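Local coordinates for probable branched-chain amino acid ABC transporter, amino acid binding protein (Thermus thermophilus, PDB 3LKB) that binds valine and probably delivers branched-chain amino acids to an ABC transporter for uptake into the cell, at residues A[52-57]-A[67-72]; A[58-63]-A[87-92]. The protein carries 2 engineered substitutions. All coordinates share one frame; numbering follows the deposited sequence.

Contact 1 of 2, residues A[52-57]-A[67-72]; sequences VVRDDQ and FEEAVD
Arg-54, near the end of strand 47-55, and Glu-69, on helix 60-72, make a single salt bridge. Arg-54 NH1 donates to Glu-69 OE1 over 2.8 Å, with an N-H...O angle of 132°, so the bond is short but bent. The acceptor lies at the edge of the guanidinium, 9° out of its plane, while OE1 is met on its syn side, 26° from the carboxylate plane. The other carboxylate oxygen, Glu-69 OE2, stands 3.3 Å from Arg-54 NH1 but makes no hydrogen bond with it, and the pairing is monodentate, not bidentate.

The chains reach this point differently: Arg-54 bends at chi2 and chi3, whereas Glu-69 runs extended beyond CG, and the two cross at about a right angle. Within the strand, Val-52 CG1 sits 3.8 Å above the guanidinium plane, over its centre, which would restrict movement of the group toward that face. An alanine in place of Arg-54 is likely to leave the Glu-69 carboxylate without this charged mate and to uncover the Val-52 methyl.

Farther out, Arg-54 also touches Phe-11 and Phe-66, and its backbone bonds to Trp-12 and Gly-14 fix the strand beside strand 6-14. At the strand end, Asp-55 OD1 accepts from Gln-57 N at 3.0 Å, an Asx turn that shapes the chain leading toward helix 60-72.

With only 78 Å² buried in all and CA atoms no nearer than 9.7 Å (Arg-54 to Phe-67), the contact is a surface ion pair between a strand and the helix that follows it, within the alpha/beta fold of a periplasmic binding protein lobe.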
loop_
_atom_site.group_PDB
_atom_site.type_symbol
_atom_site.label_atom_id
_atom_site.label_comp_id
_atom_site.label_asym_id
_atom_site.label_seq_id
_atom_site.Cartn_x
_atom_site.Cartn_y
_atom_site.Cartn_z
ATOM N N VAL A 52 -0.729 -16.929 6.927
ATOM C CA VAL A 52 -1.373 -15.820 7.548
ATOM C C VAL A 52 -0.480 -14.583 7.489
ATOM O O VAL A 52 0.590 -14.530 8.111
ATOM C CB VAL A 52 -1.817 -16.154 8.950
ATOM C CG1 VAL A 52 -2.449 -14.944 9.582
ATOM C CG2 VAL A 52 -2.788 -17.365 8.903
ATOM N N VAL A 53 -0.937 -13.607 6.702
ATOM C CA VAL A 53 -0.217 -12.378 6.424
ATOM C C VAL A 53 -1.061 -11.211 6.899
ATOM O O VAL A 53 -2.083 -10.910 6.277
ATOM C CB VAL A 53 0.037 -12.247 4.913
ATOM C CG1 VAL A 53 0.353 -10.815 4.555
ATOM C CG2 VAL A 53 1.179 -13.184 4.497
ATOM N N ARG A 54 -0.644 -10.571 7.999
ATOM C CA ARG A 54 -1.429 -9.483 8.619
ATOM C C ARG A 54 -0.765 -8.132 8.378
ATOM O O ARG A 54 0.461 -7.974 8.510
ATOM C CB ARG A 54 -1.560 -9.689 10.145
ATOM C CG ARG A 54 -2.012 -11.092 10.574
ATOM C CD ARG A 54 -3.397 -11.092 11.158
ATOM N NE ARG A 54 -4.403 -11.594 10.239
ATOM C CZ ARG A 54 -5.283 -12.564 10.522
ATOM N NH1 ARG A 54 -5.281 -13.167 11.708
ATOM N NH2 ARG A 54 -6.187 -12.906 9.614
ATOM N N ASP A 55 -1.574 -7.163 8.008
ATOM C CA ASP A 55 -1.168 -5.816 7.912
ATOM C C ASP A 55 -1.361 -5.142 9.262
ATOM O O ASP A 55 -2.489 -4.841 9.630
ATOM C CB ASP A 55 -2.071 -5.128 6.891
ATOM C CG ASP A 55 -1.722 -3.639 6.690
ATOM O OD1 ASP A 55 -0.599 -3.176 7.021
ATOM O OD2 ASP A 55 -2.596 -2.923 6.181
ATOM N N ASP A 56 -0.259 -4.885 9.981
ATOM C CA ASP A 56 -0.301 -4.128 11.220
ATOM C C ASP A 56 -0.111 -2.636 11.041
ATOM O O ASP A 56 -0.132 -1.914 12.028
ATOM C CB ASP A 56 0.746 -4.636 12.220
ATOM C CG ASP A 56 2.207 -4.542 11.683
ATOM O OD1 ASP A 56 2.545 -3.601 10.905
ATOM O OD2 ASP A 56 3.019 -5.435 12.066
ATOM N N GLN A 57 0.114 -2.189 9.801
ATOM C CA GLN A 57 0.346 -0.770 9.465
ATOM C C GLN A 57 1.405 -0.059 10.324
ATOM O O GLN A 57 1.330 1.151 10.547
ATOM C CB GLN A 57 -0.971 -0.003 9.492
ATOM C CG GLN A 57 -1.981 -0.602 8.496
ATOM C CD GLN A 57 -3.210 0.216 8.322
ATOM O OE1 GLN A 57 -3.898 0.524 9.296
ATOM N NE2 GLN A 57 -3.510 0.589 7.069
ATOM N N PHE A 67 0.286 -11.165 17.089
ATOM C CA PHE A 67 1.207 -12.155 17.560
ATOM C C PHE A 67 0.601 -13.025 18.642
ATOM O O PHE A 67 0.794 -14.256 18.635
ATOM C CB PHE A 67 2.434 -11.455 18.116
ATOM C CG PHE A 67 3.476 -12.388 18.644
ATOM C CD1 PHE A 67 4.039 -13.383 17.827
ATOM C CD2 PHE A 67 3.902 -12.265 19.941
ATOM C CE1 PHE A 67 5.005 -14.232 18.307
ATOM C CE2 PHE A 67 4.899 -13.117 20.446
ATOM C CZ PHE A 67 5.458 -14.099 19.640
ATOM N N GLU A 68 -0.127 -12.397 19.569
ATOM C CA GLU A 68 -0.777 -13.157 20.647
ATOM C C GLU A 68 -1.814 -14.122 20.102
ATOM O O GLU A 68 -1.813 -15.277 20.507
ATOM C CB GLU A 68 -1.353 -12.278 21.742
ATOM C CG GLU A 68 -0.260 -11.715 22.622
ATOM C CD GLU A 68 -0.708 -10.520 23.467
ATOM O OE1 GLU A 68 -1.768 -9.874 23.177
ATOM O OE2 GLU A 68 0.036 -10.215 24.428
ATOM N N GLU A 69 -2.641 -13.643 19.163
ATOM C CA GLU A 69 -3.614 -14.470 18.456
ATOM C C GLU A 69 -2.893 -15.602 17.773
ATOM O O GLU A 69 -3.283 -16.752 17.955
ATOM C CB GLU A 69 -4.426 -13.684 17.423
ATOM C CG GLU A 69 -5.078 -14.574 16.321
ATOM C CD GLU A 69 -5.443 -13.808 15.022
ATOM O OE1 GLU A 69 -4.526 -13.224 14.366
ATOM O OE2 GLU A 69 -6.636 -13.815 14.656
ATOM N N ALA A 70 -1.839 -15.282 17.026
ATOM C CA ALA A 70 -1.085 -16.290 16.303
ATOM C C ALA A 70 -0.389 -17.315 17.221
ATOM O O ALA A 70 -0.181 -18.437 16.795
ATOM C CB ALA A 70 -0.078 -15.645 15.357
ATOM N N VAL A 71 -0.002 -16.945 18.440
ATOM C CA VAL A 71 0.632 -17.945 19.287
ATOM C C VAL A 71 -0.462 -18.839 19.896
ATOM O O VAL A 71 -0.357 -20.095 19.863
ATOM C CB VAL A 71 1.663 -17.351 20.368
ATOM C CG1 VAL A 71 1.108 -16.113 21.054
ATOM C CG2 VAL A 71 1.990 -18.374 21.439
ATOM N N ASP A 72 -1.527 -18.194 20.383
ATOM C CA ASP A 72 -2.665 -18.868 21.044
ATOM C C ASP A 72 -3.573 -19.757 20.156
ATOM O O ASP A 72 -4.021 -20.837 20.568
ATOM C CB ASP A 72 -3.541 -17.837 21.776
ATOM C CG ASP A 72 -4.493 -18.500 22.788
ATOM O OD1 ASP A 72 -4.108 -18.619 23.993
ATOM O OD2 ASP A 72 -5.613 -18.944 22.382
#

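Contact 2 of 2, residues A[58-63]-A[87-92]; sequences YNNANT and NLQLKP. With VAL (valine), chain C.
Asn-60 and Gln-89 bring the backbones of the two segments closest, their CA atoms 7.9 Å apart; the next pair, Thr-63 and Leu-90, is 9.1 Å apart between CA atoms. Helix 60-72 starts here: Asn-59 is its N-cap, with a weak capping bond from Ala-61 N to Asn-59 OD1. Helix 84-97 is kinked at Pro-92, whose nitrogen makes no bond to the preceding turn.

No hydrogen bond crosses the 152 Å² interface. The Gln-89 amide comes alongside Asn-60, its OE1 3.6 Å from Asn-60 CB. The two amide planes are nearly perpendicular, 88° apart, and the nitrogens Asn-60 ND2 and Gln-89 NE2, 3.7 Å apart, are both donors and cannot bond. Deeper in, Thr-63 CG2 meets Leu-90 CD1 at 4.1 Å, methyl against methyl. A chi1 of -51° puts Thr-63 OG1 beside the backbone N and turns CG2 to the leucine, while the hydroxyl bonds to Asp-56 OD2.

Just before the helix, Tyr-58 belongs to the valine pocket. From Asn-59 and Asn-62, bonds run to Gly-276 of the second subunit. Asn-60 and Thr-63 also rest on Ala-86, and Gln-64 touches both Gln-89 and Leu-90, extending the packing of the start of helix 60-72 on helix 84-97; strand 47-55 leads into the first of these helices and strand 79-81 into the second.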
loop_
_atom_site.group_PDB
_atom_site.type_symbol
_atom_site.label_atom_id
_atom_site.label_comp_id
_atom_site.label_asym_id
_atom_site.label_seq_id
_atom_site.Cartn_x
_atom_site.Cartn_y
_atom_site.Cartn_z
ATOM N N TYR A 58 2.398 -0.815 10.778
ATOM C CA TYR A 58 3.495 -0.253 11.555
ATOM C C TYR A 58 3.014 0.197 12.918
ATOM O O TYR A 58 3.614 1.060 13.502
ATOM C CB TYR A 58 4.122 0.966 10.837
ATOM C CG TYR A 58 5.620 1.035 10.978
ATOM C CD1 TYR A 58 6.406 -0.031 10.570
ATOM C CD2 TYR A 58 6.254 2.144 11.542
ATOM C CE1 TYR A 58 7.767 0.005 10.708
ATOM C CE2 TYR A 58 7.646 2.184 11.689
ATOM C CZ TYR A 58 8.385 1.112 11.251
ATOM O OH TYR A 58 9.730 1.100 11.350
ATOM N N ASN A 59 1.901 -0.351 13.382
ATOM C CA ASN A 59 1.397 -0.025 14.697
ATOM C C ASN A 59 1.696 -1.201 15.651
ATOM O O ASN A 59 1.141 -2.292 15.531
ATOM C CB ASN A 59 -0.101 0.294 14.596
ATOM C CG ASN A 59 -0.741 0.677 15.935
ATOM O OD1 ASN A 59 -0.337 0.225 16.993
ATOM N ND2 ASN A 59 -1.765 1.497 15.869
ATOM N N ASN A 60 2.597 -0.953 16.582
ATOM C CA ASN A 60 3.082 -1.974 17.509
ATOM C C ASN A 60 1.989 -2.701 18.301
ATOM O O ASN A 60 2.143 -3.904 18.538
ATOM C CB ASN A 60 4.121 -1.388 18.466
ATOM C CG ASN A 60 5.331 -0.823 17.748
ATOM O OD1 ASN A 60 5.610 -1.123 16.585
ATOM N ND2 ASN A 60 6.051 0.012 18.439
ATOM N N ALA A 61 0.894 -2.000 18.669
ATOM C CA ALA A 61 -0.284 -2.612 19.312
ATOM C C ALA A 61 -1.049 -3.582 18.417
ATOM O O ALA A 61 -1.514 -4.657 18.882
ATOM C CB ALA A 61 -1.234 -1.540 19.875
ATOM N N ASN A 62 -1.206 -3.227 17.144
ATOM C CA ASN A 62 -1.708 -4.213 16.205
ATOM C C ASN A 62 -0.757 -5.425 16.164
ATOM O O ASN A 62 -1.210 -6.558 16.299
ATOM C CB ASN A 62 -1.994 -3.618 14.803
ATOM C CG ASN A 62 -3.087 -2.556 14.843
ATOM O OD1 ASN A 62 -3.907 -2.600 15.726
ATOM N ND2 ASN A 62 -3.070 -1.578 13.920
ATOM N N THR A 63 0.553 -5.201 16.049
ATOM C CA THR A 63 1.495 -6.326 15.940
ATOM C C THR A 63 1.433 -7.283 17.153
ATOM O O THR A 63 1.500 -8.501 16.997
ATOM C CB THR A 63 2.934 -5.831 15.792
ATOM O OG1 THR A 63 3.006 -4.868 14.733
ATOM C CG2 THR A 63 3.922 -7.006 15.552
ATOM N N ASN A 87 9.534 -5.401 17.162
ATOM C CA ASN A 87 10.456 -6.438 17.613
ATOM C C ASN A 87 11.116 -6.101 18.928
ATOM O O ASN A 87 11.183 -6.965 19.800
ATOM C CB ASN A 87 11.527 -6.728 16.569
ATOM C CG ASN A 87 11.020 -7.609 15.447
ATOM O OD1 ASN A 87 10.489 -7.134 14.435
ATOM N ND2 ASN A 87 11.214 -8.892 15.597
ATOM N N LEU A 88 11.618 -4.866 19.089
ATOM C CA LEU A 88 12.132 -4.431 20.425
ATOM C C LEU A 88 11.142 -4.692 21.576
ATOM O O LEU A 88 11.500 -5.263 22.587
ATOM C CB LEU A 88 12.546 -2.969 20.410
ATOM C CG LEU A 88 13.858 -2.826 19.612
ATOM C CD1 LEU A 88 14.178 -1.366 19.247
ATOM C CD2 LEU A 88 14.989 -3.421 20.462
ATOM N N GLN A 89 9.889 -4.334 21.365
ATOM C CA GLN A 89 8.842 -4.414 22.343
ATOM C C GLN A 89 8.492 -5.872 22.667
ATOM O O GLN A 89 8.259 -6.201 23.800
ATOM C CB GLN A 89 7.608 -3.720 21.735
ATOM C CG GLN A 89 6.911 -2.899 22.690
ATOM C CD GLN A 89 5.734 -2.101 22.126
ATOM O OE1 GLN A 89 4.666 -2.657 21.805
ATOM N NE2 GLN A 89 5.911 -0.769 22.080
ATOM N N LEU A 90 8.410 -6.730 21.652
ATOM C CA LEU A 90 8.145 -8.168 21.841
ATOM C C LEU A 90 9.304 -9.054 22.289
ATOM O O LEU A 90 9.057 -10.234 22.574
ATOM C CB LEU A 90 7.633 -8.765 20.526
ATOM C CG LEU A 90 6.519 -7.904 19.962
ATOM C CD1 LEU A 90 6.132 -8.504 18.684
ATOM C CD2 LEU A 90 5.380 -7.972 20.931
ATOM N N LYS A 91 10.545 -8.549 22.300
ATOM C CA LYS A 91 11.702 -9.391 22.707
ATOM C C LYS A 91 11.456 -10.172 24.029
ATOM O O LYS A 91 11.607 -11.404 24.056
ATOM C CB LYS A 91 13.022 -8.594 22.792
ATOM C CG LYS A 91 13.755 -8.331 21.465
ATOM C CD LYS A 91 15.040 -7.498 21.694
ATOM C CE LYS A 91 16.272 -8.422 21.984
ATOM N NZ LYS A 91 17.537 -7.658 22.272
ATOM N N PRO A 92 11.038 -9.486 25.119
ATOM C CA PRO A 92 10.797 -10.265 26.377
ATOM C C PRO A 92 9.825 -11.444 26.195
ATOM O O PRO A 92 10.041 -12.524 26.748
ATOM C CB PRO A 92 10.174 -9.211 27.332
ATOM C CG PRO A 92 10.788 -7.913 26.864
ATOM C CD PRO A 92 10.846 -8.034 25.328
HETATM N N VAL C . 11.232 -0.715 7.916
HETATM C CA VAL C . 12.026 -1.706 8.740
HETATM C C VAL C . 11.398 -3.051 8.860
HETATM O O VAL C . 11.766 -3.853 8.030
HETATM C CB VAL C . 12.268 -1.258 10.163
HETATM C CG1 VAL C . 11.044 -1.194 10.939
HETATM C CG2 VAL C . 13.134 -2.179 10.761
#

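Overall arrangement
From the N terminus, strand 6-14 comes first and pairs in parallel with strand 47-55, where contact 1 begins. Contact 1 then closes a short loop, nine residues separating 52-57 from 67-72, and so ties that strand to helix 60-72. Contact 2 opens inside this loop, at 58-63, but closes beyond it at 87-92, after strand 79-81; the two therefore cross instead of nesting. Both use helix 60-72, contact 2 its start and contact 1 its far end, and their centres lie about 11 Å apart. The Thr-63 hydroxyl bonded to Asp-56 joins them. Together they link strand, helix and next helix on one side of the chain's centre.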